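Local structure of thymidylate kinase (Ehrlichia chaffeensis, 3LD9) at residues G33-S38 with I111-I116; N52-T57 with K107-C112. The protein probably catalyses the transfer of a phosphate from ATP to dTMP, giving dTDP for the de novo and salvage routes to dTTP. All blocks are in the same frame, centred on the assembly; numbering follows the deposited sequence.

Contact 1 (G33-S38 with I111-I116); sequences GKTTQS and ICDRFI. With SO4 (sulfate ion), chain E.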
ATOM      1  N   GLY A  33       3.221 -23.287 -17.400  1.00 40.53           N
ATOM      2  CA  GLY A  33       2.290 -23.764 -16.384  1.00 39.72           C
ATOM      3  C   GLY A  33       2.639 -23.420 -14.940  1.00 38.04           C
ATOM      4  O   GLY A  33       2.016 -23.961 -14.026  1.00 37.69           O
ATOM      5  N   LYS A  34       3.591 -22.509 -14.717  1.00 36.51           N
ATOM      6  CA  LYS A  34       3.957 -22.085 -13.351  1.00 35.74           C
ATOM      7  C   LYS A  34       2.759 -21.642 -12.516  1.00 33.96           C
ATOM      8  O   LYS A  34       2.660 -21.953 -11.334  1.00 32.92           O
ATOM      9  CB  LYS A  34       4.887 -20.862 -13.353  1.00 35.15           C
ATOM     10  CG  LYS A  34       6.241 -21.011 -13.972  1.00 37.65           C
ATOM     11  CD  LYS A  34       6.989 -19.680 -13.897  1.00 39.96           C
ATOM     12  CE  LYS A  34       6.310 -18.548 -14.718  1.00 40.84           C
ATOM     13  NZ  LYS A  34       4.978 -17.980 -14.113  1.00 41.89           N
ATOM     14  N   THR A  35       1.929 -20.798 -13.122  1.00 33.19           N
ATOM     15  CA  THR A  35       0.802 -20.185 -12.432  1.00 31.54           C
ATOM     16  C   THR A  35      -0.212 -21.234 -12.026  1.00 31.06           C
ATOM     17  O   THR A  35      -0.657 -21.237 -10.869  1.00 29.30           O
ATOM     18  CB  THR A  35       0.148 -19.091 -13.295  1.00 31.87           C
ATOM     19  OG1 THR A  35       1.079 -18.012 -13.408  1.00 31.55           O
ATOM     20  CG2 THR A  35      -1.174 -18.571 -12.667  1.00 30.53           C
ATOM     21  N   THR A  36      -0.541 -22.132 -12.965  1.00 30.98           N
ATOM     22  CA  THR A  36      -1.494 -23.237 -12.708  1.00 31.09           C
ATOM     23  C   THR A  36      -0.973 -24.140 -11.601  1.00 29.72           C
ATOM     24  O   THR A  36      -1.706 -24.426 -10.658  1.00 29.04           O
ATOM     25  CB  THR A  36      -1.774 -24.063 -13.980  1.00 32.63           C
ATOM     26  OG1 THR A  36      -2.449 -23.229 -14.921  1.00 34.87           O
ATOM     27  CG2 THR A  36      -2.636 -25.315 -13.707  1.00 32.69           C
ATOM     28  N   GLN A  37       0.292 -24.547 -11.709  1.00 28.70           N
ATOM     29  CA  GLN A  37       0.903 -25.423 -10.728  1.00 28.06           C
ATOM     30  C   GLN A  37       0.950 -24.758  -9.374  1.00 28.47           C
ATOM     31  O   GLN A  37       0.729 -25.429  -8.349  1.00 27.35           O
ATOM     32  CB  GLN A  37       2.296 -25.861 -11.169  1.00 28.53           C
ATOM     33  CG  GLN A  37       2.267 -26.798 -12.401  1.00 27.70           C
ATOM     34  CD  GLN A  37       1.464 -28.082 -12.173  1.00 26.40           C
ATOM     35  OE1 GLN A  37       1.415 -28.604 -11.062  1.00 27.23           O
ATOM     36  NE2 GLN A  37       0.831 -28.579 -13.215  1.00 27.49           N
ATOM     37  N   SER A  38       1.196 -23.443  -9.354  1.00 27.82           N
ATOM     38  CA  SER A  38       1.223 -22.744  -8.082  1.00 27.91           C
ATOM     39  C   SER A  38      -0.163 -22.741  -7.430  1.00 28.39           C
ATOM     40  O   SER A  38      -0.261 -22.958  -6.208  1.00 27.50           O
ATOM     41  CB  SER A  38       1.782 -21.328  -8.233  1.00 27.65           C
ATOM     42  OG  SER A  38       0.835 -20.534  -8.878  1.00 31.13           O
ATOM     43  N   ILE A 111       3.766 -19.670  -1.089  1.00 21.83           N
ATOM     44  CA  ILE A 111       3.998 -20.129  -2.457  1.00 22.28           C
ATOM     45  C   ILE A 111       4.057 -18.895  -3.364  1.00 21.79           C
ATOM     46  O   ILE A 111       3.082 -18.174  -3.471  1.00 21.70           O
ATOM     47  CB  ILE A 111       2.857 -21.087  -2.931  1.00 22.79           C
ATOM     48  CG1 ILE A 111       2.743 -22.293  -1.997  1.00 24.25           C
ATOM     49  CG2 ILE A 111       3.101 -21.572  -4.363  1.00 20.39           C
ATOM     50  CD1 ILE A 111       1.424 -23.129  -2.139  1.00 24.63           C
ATOM     51  N   CYS A 112       5.194 -18.659  -4.006  1.00 21.61           N
ATOM     52  CA  CYS A 112       5.350 -17.536  -4.897  1.00 21.23           C
ATOM     53  C   CYS A 112       5.546 -17.956  -6.328  1.00 21.29           C
ATOM     54  O   CYS A 112       6.500 -18.670  -6.641  1.00 21.63           O
ATOM     55  CB  CYS A 112       6.554 -16.655  -4.477  1.00 21.19           C
ATOM     56  SG  CYS A 112       6.531 -15.067  -5.358  1.00 22.87           S
ATOM     57  N   ASP A 113       4.645 -17.488  -7.186  1.00 21.88           N
ATOM     58  CA  ASP A 113       4.672 -17.690  -8.633  1.00 23.28           C
ATOM     59  C   ASP A 113       5.598 -16.638  -9.277  1.00 22.97           C
ATOM     60  O   ASP A 113       5.230 -15.466  -9.376  1.00 23.55           O
ATOM     61  CB  ASP A 113       3.213 -17.600  -9.161  1.00 23.53           C
ATOM     62  CG  ASP A 113       3.099 -17.584 -10.697  1.00 24.22           C
ATOM     63  OD1 ASP A 113       4.081 -17.860 -11.433  1.00 26.35           O
ATOM     64  OD2 ASP A 113       1.958 -17.300 -11.168  1.00 23.82           O
ATOM     65  N   ARG A 114       6.796 -17.083  -9.673  1.00 22.57           N
ATOM     66  CA  ARG A 114       7.931 -16.252 -10.143  1.00 23.45           C
ATOM     67  C   ARG A 114       8.665 -15.545  -8.996  1.00 21.79           C
ATOM     68  O   ARG A 114       8.054 -14.948  -8.140  1.00 20.88           O
ATOM     69  CB  ARG A 114       7.558 -15.194 -11.241  1.00 24.44           C
ATOM     70  CG  ARG A 114       6.888 -15.708 -12.549  1.00 28.87           C
ATOM     71  CD  ARG A 114       7.040 -14.614 -13.721  1.00 33.56           C
ATOM     72  NE  ARG A 114       6.771 -15.113 -15.099  1.00 39.08           N
ATOM     73  CZ  ARG A 114       7.650 -15.783 -15.907  1.00 39.99           C
ATOM     74  NH1 ARG A 114       8.890 -16.114 -15.485  1.00 38.03           N
ATOM     75  NH2 ARG A 114       7.273 -16.185 -17.137  1.00 38.27           N
ATOM     76  N   PHE A 115       9.989 -15.617  -8.997  1.00 21.98           N
ATOM     77  CA  PHE A 115      10.805 -15.033  -7.941  1.00 21.29           C
ATOM     78  C   PHE A 115      12.217 -14.819  -8.481  1.00 22.03           C
ATOM     79  O   PHE A 115      12.375 -14.524  -9.655  1.00 22.30           O
ATOM     80  CB  PHE A 115      10.793 -15.935  -6.708  1.00 21.18           C
ATOM     81  CG  PHE A 115      11.177 -15.236  -5.432  1.00 21.35           C
ATOM     82  CD1 PHE A 115      10.538 -14.074  -5.041  1.00 19.94           C
ATOM     83  CD2 PHE A 115      12.160 -15.757  -4.602  1.00 22.59           C
ATOM     84  CE1 PHE A 115      10.886 -13.427  -3.885  1.00 20.36           C
ATOM     85  CE2 PHE A 115      12.487 -15.119  -3.413  1.00 21.51           C
ATOM     86  CZ  PHE A 115      11.843 -13.937  -3.069  1.00 21.27           C
ATOM     87  N   ILE A 116      13.235 -14.980  -7.636  1.00 22.84           N
ATOM     88  CA  ILE A 116      14.597 -14.616  -7.963  1.00 23.32           C
ATOM     89  C   ILE A 116      15.173 -15.340  -9.182  1.00 24.99           C
ATOM     90  O   ILE A 116      16.028 -14.789  -9.846  1.00 23.90           O
ATOM     91  CB  ILE A 116      15.576 -14.858  -6.775  1.00 24.44           C
ATOM     92  CG1 ILE A 116      15.679 -16.363  -6.426  1.00 25.27           C
ATOM     93  CG2 ILE A 116      15.193 -13.978  -5.572  1.00 22.04           C
ATOM     94  CD1 ILE A 116      16.501 -16.647  -5.179  1.00 24.63           C
TER
HETATM   95  S   SO4 E 300       3.089 -19.703 -16.929  1.00 46.24           S
HETATM   96  O1  SO4 E 300       2.285 -20.621 -17.730  1.00 46.17           O
HETATM   97  O2  SO4 E 300       4.367 -20.325 -16.609  1.00 47.20           O
HETATM   98  O3  SO4 E 300       3.336 -18.479 -17.697  1.00 47.28           O
HETATM   99  O4  SO4 E 300       2.452 -19.359 -15.663  1.00 46.06           O

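Contact 2 (N52-T57 with K107-C112); sequences NNVVLT and KKIVIC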
ATOM      1  N   ASN A  52      -5.766 -20.452   6.126  1.00 35.07           N
ATOM      2  CA  ASN A  52      -5.101 -19.333   6.813  1.00 35.01           C
ATOM      3  C   ASN A  52      -3.576 -19.464   6.834  1.00 33.08           C
ATOM      4  O   ASN A  52      -2.858 -18.480   7.005  1.00 32.29           O
ATOM      5  CB  ASN A  52      -5.610 -19.204   8.256  1.00 36.88           C
ATOM      6  CG  ASN A  52      -7.097 -18.834   8.335  1.00 40.83           C
ATOM      7  OD1 ASN A  52      -7.679 -18.313   7.372  1.00 44.94           O
ATOM      8  ND2 ASN A  52      -7.714 -19.100   9.493  1.00 43.00           N
ATOM      9  N   ASN A  53      -3.099 -20.693   6.659  1.00 31.76           N
ATOM     10  CA  ASN A  53      -1.713 -21.014   6.822  1.00 30.84           C
ATOM     11  C   ASN A  53      -0.967 -21.172   5.504  1.00 29.12           C
ATOM     12  O   ASN A  53       0.190 -21.594   5.501  1.00 28.30           O
ATOM     13  CB  ASN A  53      -1.616 -22.257   7.714  1.00 31.62           C
ATOM     14  CG  ASN A  53      -2.198 -21.991   9.100  1.00 33.82           C
ATOM     15  OD1 ASN A  53      -1.857 -20.985   9.714  1.00 34.18           O
ATOM     16  ND2 ASN A  53      -3.125 -22.849   9.564  1.00 32.47           N
ATOM     17  N   VAL A  54      -1.626 -20.809   4.402  1.00 28.03           N
ATOM     18  CA  VAL A  54      -1.035 -20.889   3.063  1.00 26.76           C
ATOM     19  C   VAL A  54      -1.271 -19.567   2.357  1.00 26.36           C
ATOM     20  O   VAL A  54      -2.415 -19.105   2.223  1.00 26.84           O
ATOM     21  CB  VAL A  54      -1.625 -22.055   2.225  1.00 27.54           C
ATOM     22  CG1 VAL A  54      -0.983 -22.159   0.826  1.00 24.40           C
ATOM     23  CG2 VAL A  54      -1.471 -23.367   2.975  1.00 28.32           C
ATOM     24  N   VAL A  55      -0.171 -18.929   1.965  1.00 25.02           N
ATOM     25  CA  VAL A  55      -0.196 -17.630   1.344  1.00 24.62           C
ATOM     26  C   VAL A  55       0.250 -17.812  -0.098  1.00 23.62           C
ATOM     27  O   VAL A  55       1.369 -18.221  -0.353  1.00 23.56           O
ATOM     28  CB  VAL A  55       0.777 -16.665   2.071  1.00 24.70           C
ATOM     29  CG1 VAL A  55       0.857 -15.309   1.336  1.00 24.22           C
ATOM     30  CG2 VAL A  55       0.367 -16.475   3.555  1.00 25.89           C
ATOM     31  N   LEU A  56      -0.643 -17.561  -1.045  1.00 23.87           N
ATOM     32  CA  LEU A  56      -0.307 -17.659  -2.473  1.00 22.55           C
ATOM     33  C   LEU A  56      -0.052 -16.254  -2.964  1.00 21.55           C
ATOM     34  O   LEU A  56      -0.885 -15.389  -2.774  1.00 20.39           O
ATOM     35  CB  LEU A  56      -1.458 -18.280  -3.281  1.00 22.97           C
ATOM     36  CG  LEU A  56      -1.214 -18.410  -4.805  1.00 23.85           C
ATOM     37  CD1 LEU A  56      -0.005 -19.290  -5.075  1.00 23.85           C
ATOM     38  CD2 LEU A  56      -2.454 -18.979  -5.515  1.00 25.15           C
ATOM     39  N   THR A  57       1.082 -16.043  -3.623  1.00 21.12           N
ATOM     40  CA  THR A  57       1.463 -14.731  -4.105  1.00 20.79           C
ATOM     41  C   THR A  57       2.232 -14.882  -5.432  1.00 21.62           C
ATOM     42  O   THR A  57       2.384 -15.986  -5.944  1.00 19.80           O
ATOM     43  CB  THR A  57       2.247 -14.016  -2.993  1.00 20.91           C
ATOM     44  OG1 THR A  57       2.384 -12.617  -3.290  1.00 22.68           O
ATOM     45  CG2 THR A  57       3.628 -14.686  -2.728  1.00 19.35           C
ATOM     46  N   LYS A 107       5.113 -18.575  10.708  1.00 32.40           N
ATOM     47  CA  LYS A 107       5.229 -20.006  10.549  1.00 32.56           C
ATOM     48  C   LYS A 107       4.306 -20.562   9.460  1.00 31.77           C
ATOM     49  O   LYS A 107       3.947 -21.739   9.513  1.00 32.81           O
ATOM     50  CB  LYS A 107       4.954 -20.706  11.909  1.00 34.39           C
ATOM     51  N   LYS A 108       3.930 -19.731   8.480  1.00 30.22           N
ATOM     52  CA  LYS A 108       3.034 -20.140   7.381  1.00 29.04           C
ATOM     53  C   LYS A 108       3.805 -20.649   6.187  1.00 27.66           C
ATOM     54  O   LYS A 108       5.008 -20.482   6.097  1.00 28.27           O
ATOM     55  CB  LYS A 108       2.141 -18.983   6.945  1.00 28.68           C
ATOM     56  CG  LYS A 108       1.305 -18.442   8.076  1.00 31.04           C
ATOM     57  CD  LYS A 108       0.443 -17.249   7.681  1.00 32.84           C
ATOM     58  CE  LYS A 108      -0.545 -16.952   8.810  1.00 35.48           C
ATOM     59  NZ  LYS A 108      -1.260 -15.672   8.597  1.00 37.14           N
ATOM     60  N   ILE A 109       3.092 -21.284   5.273  1.00 26.64           N
ATOM     61  CA  ILE A 109       3.641 -21.708   3.995  1.00 25.91           C
ATOM     62  C   ILE A 109       3.391 -20.588   2.954  1.00 24.76           C
ATOM     63  O   ILE A 109       2.237 -20.138   2.754  1.00 24.33           O
ATOM     64  CB  ILE A 109       2.949 -23.022   3.511  1.00 26.22           C
ATOM     65  CG1 ILE A 109       3.211 -24.195   4.475  1.00 27.89           C
ATOM     66  CG2 ILE A 109       3.376 -23.403   2.089  1.00 25.53           C
ATOM     67  CD1 ILE A 109       2.064 -25.264   4.474  1.00 26.90           C
ATOM     68  N   VAL A 110       4.455 -20.134   2.306  1.00 23.44           N
ATOM     69  CA  VAL A 110       4.334 -19.166   1.223  1.00 22.45           C
ATOM     70  C   VAL A 110       4.648 -19.842  -0.113  1.00 22.02           C
ATOM     71  O   VAL A 110       5.680 -20.491  -0.251  1.00 23.02           O
ATOM     72  CB  VAL A 110       5.296 -17.968   1.430  1.00 21.87           C
ATOM     73  CG1 VAL A 110       5.314 -17.046   0.184  1.00 20.40           C
ATOM     74  CG2 VAL A 110       4.964 -17.193   2.734  1.00 21.39           C
ATOM     75  N   ILE A 111       3.766 -19.670  -1.089  1.00 21.83           N
ATOM     76  CA  ILE A 111       3.998 -20.129  -2.457  1.00 22.28           C
ATOM     77  C   ILE A 111       4.057 -18.895  -3.364  1.00 21.79           C
ATOM     78  O   ILE A 111       3.082 -18.174  -3.471  1.00 21.70           O
ATOM     79  CB  ILE A 111       2.857 -21.087  -2.931  1.00 22.79           C
ATOM     80  CG1 ILE A 111       2.743 -22.293  -1.997  1.00 24.25           C
ATOM     81  CG2 ILE A 111       3.101 -21.572  -4.363  1.00 20.39           C
ATOM     82  CD1 ILE A 111       1.424 -23.129  -2.139  1.00 24.63           C
ATOM     83  N   CYS A 112       5.194 -18.659  -4.006  1.00 21.61           N
ATOM     84  CA  CYS A 112       5.350 -17.536  -4.897  1.00 21.23           C
ATOM     85  C   CYS A 112       5.546 -17.956  -6.328  1.00 21.29           C
ATOM     86  O   CYS A 112       6.500 -18.670  -6.641  1.00 21.63           O
ATOM     87  CB  CYS A 112       6.554 -16.655  -4.477  1.00 21.19           C
ATOM     88  SG  CYS A 112       6.531 -15.067  -5.358  1.00 22.87           S
TER
HETATM   89  O   HOH W   1      -2.723 -15.508   5.847  1.00 35.28           O

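Contact 1 (G33-S38 with I111-I116)
Thr35 OG1 donates to Asp113 OD2 at 2.5 Å. It meets that oxygen on its syn side, 20° out of the carboxylate plane. Lys34 NZ forms a salt bridge with Asp113 OD1 at 2.8 Å, using the syn lone pair of OD1. Each oxygen thus has its own donor, which fixes the rotation of the carboxylate. Asp113 CG stands anti to the backbone N (chi1 171°), and this carries the carboxylate from the strand end to the helix. The Lys34 chain bends at chi3 and chi4, and its ammonium turns back between Asp113 and the sulfate ion, where it bonds O4.

Residues 33-35 belong to the P-loop (Walker A motif), predicted to bind ATP. The sulfate probably comes from the crystallisation liquor and lies where a P-loop typically holds a nucleotide phosphate. Gly33 N donates to sulfate O1 at 2.8 Å, Lys34 N to O2, and Thr35 N to O4 at 3.0 Å. Gly31 N adds another bond. The loop and helix-start amides would favour an anion there.

Arg114 crosses Lys34 at about a right angle. Lys34 CE sits 3.3 Å above the guanidinium plane, over its centre. The flat group therefore rests on the aliphatic part of the lysine. The sulfate and Asp113 probably offset the two nearby positive charges. Arg114 NH1 is held by Ser118. One turn along the helix, Ser38 OG is turned back onto Thr35 O at 2.6 Å, and it lies beside Asp113 CB. Ser38 CB packs against Ile111 CG2 at 4.1 Å, where Phe26 of strand 22-27 also touches both residues.

Contact 2 (N52-T57 with K107-C112)
Val55 bonds the neighbouring strand through both its N and its O. Its N donates to Ile109 O at 2.8 Å, and its O accepts from Ile111 N at 2.9 Å. Thr57 N continues the pattern on Ile111 O. At the start, Ile109 N bonds Asn53 O. This is regular parallel pairing, with strand axes 4.8 Å apart and 15° from parallel.

The tight part is the branched side chains packed on the two faces of the strand pair. On one face, Val54 CG1 reaches diagonally to Ile111 CD1 at 3.9 Å. Leu56 CD1 comes back over Ile111 CG2, also at 3.9 Å. On the other face, Thr57 turns its methyl toward the partner strand, and CG2 meets both Val110 CG1 and Cys112 SG. Thr57 OG1 stands anti to the backbone N (chi1 -167°) and bonds His95.

The Asn52-Lys108 end is looser and partly exposed. The Lys108 chain is extended beyond CG and runs past Asn52 O, with CE at 3.3 Å. A water joins the two residues, accepting from Lys108 NZ and donating to Asn52 O. Gln106 also takes a bond from the ammonium. Asn52 OD1 bonds Arg58 of the second subunit. Lys107 is the C-prime residue of the Schellman motif that ends helix 81-105, from which the chain turns into strand 109-113.

Helix 34-49 packs on the Val54, Leu56 and Ile109 face, and helix 81-105 on the Val55, Val110 and Cys112 face. Strand 22-27 flanks strand 109-113 on its other side. Strand 54-58 is outermost in this chain's sheet, and Val55 packs on Phe74 of the second subunit.

In the fold
Both contacts use strand 109-113, and their centres are 12 Å apart. Contact 2 pairs this strand with strand 54-58 in the sheet. Contact 1 joins its C-terminal end to the start of helix 34-49, which lies over one sheet face. They share Ile111 and Cys112. They also touch directly: Asp113 N probably bonds Thr57 O at 3.0 Å, and Ser38 O packs on Leu56 CD1 at 3.8 Å. Contact 1 holds part of the predicted ATP site and the bound sulfate. Contact 2 lies further from the sulfate, toward the N-terminal ends of the strands, though the Leu56 side chain is about 7 Å from that of Thr35. The strand order 2-3-1-4-5 fits the P-loop kinase fold.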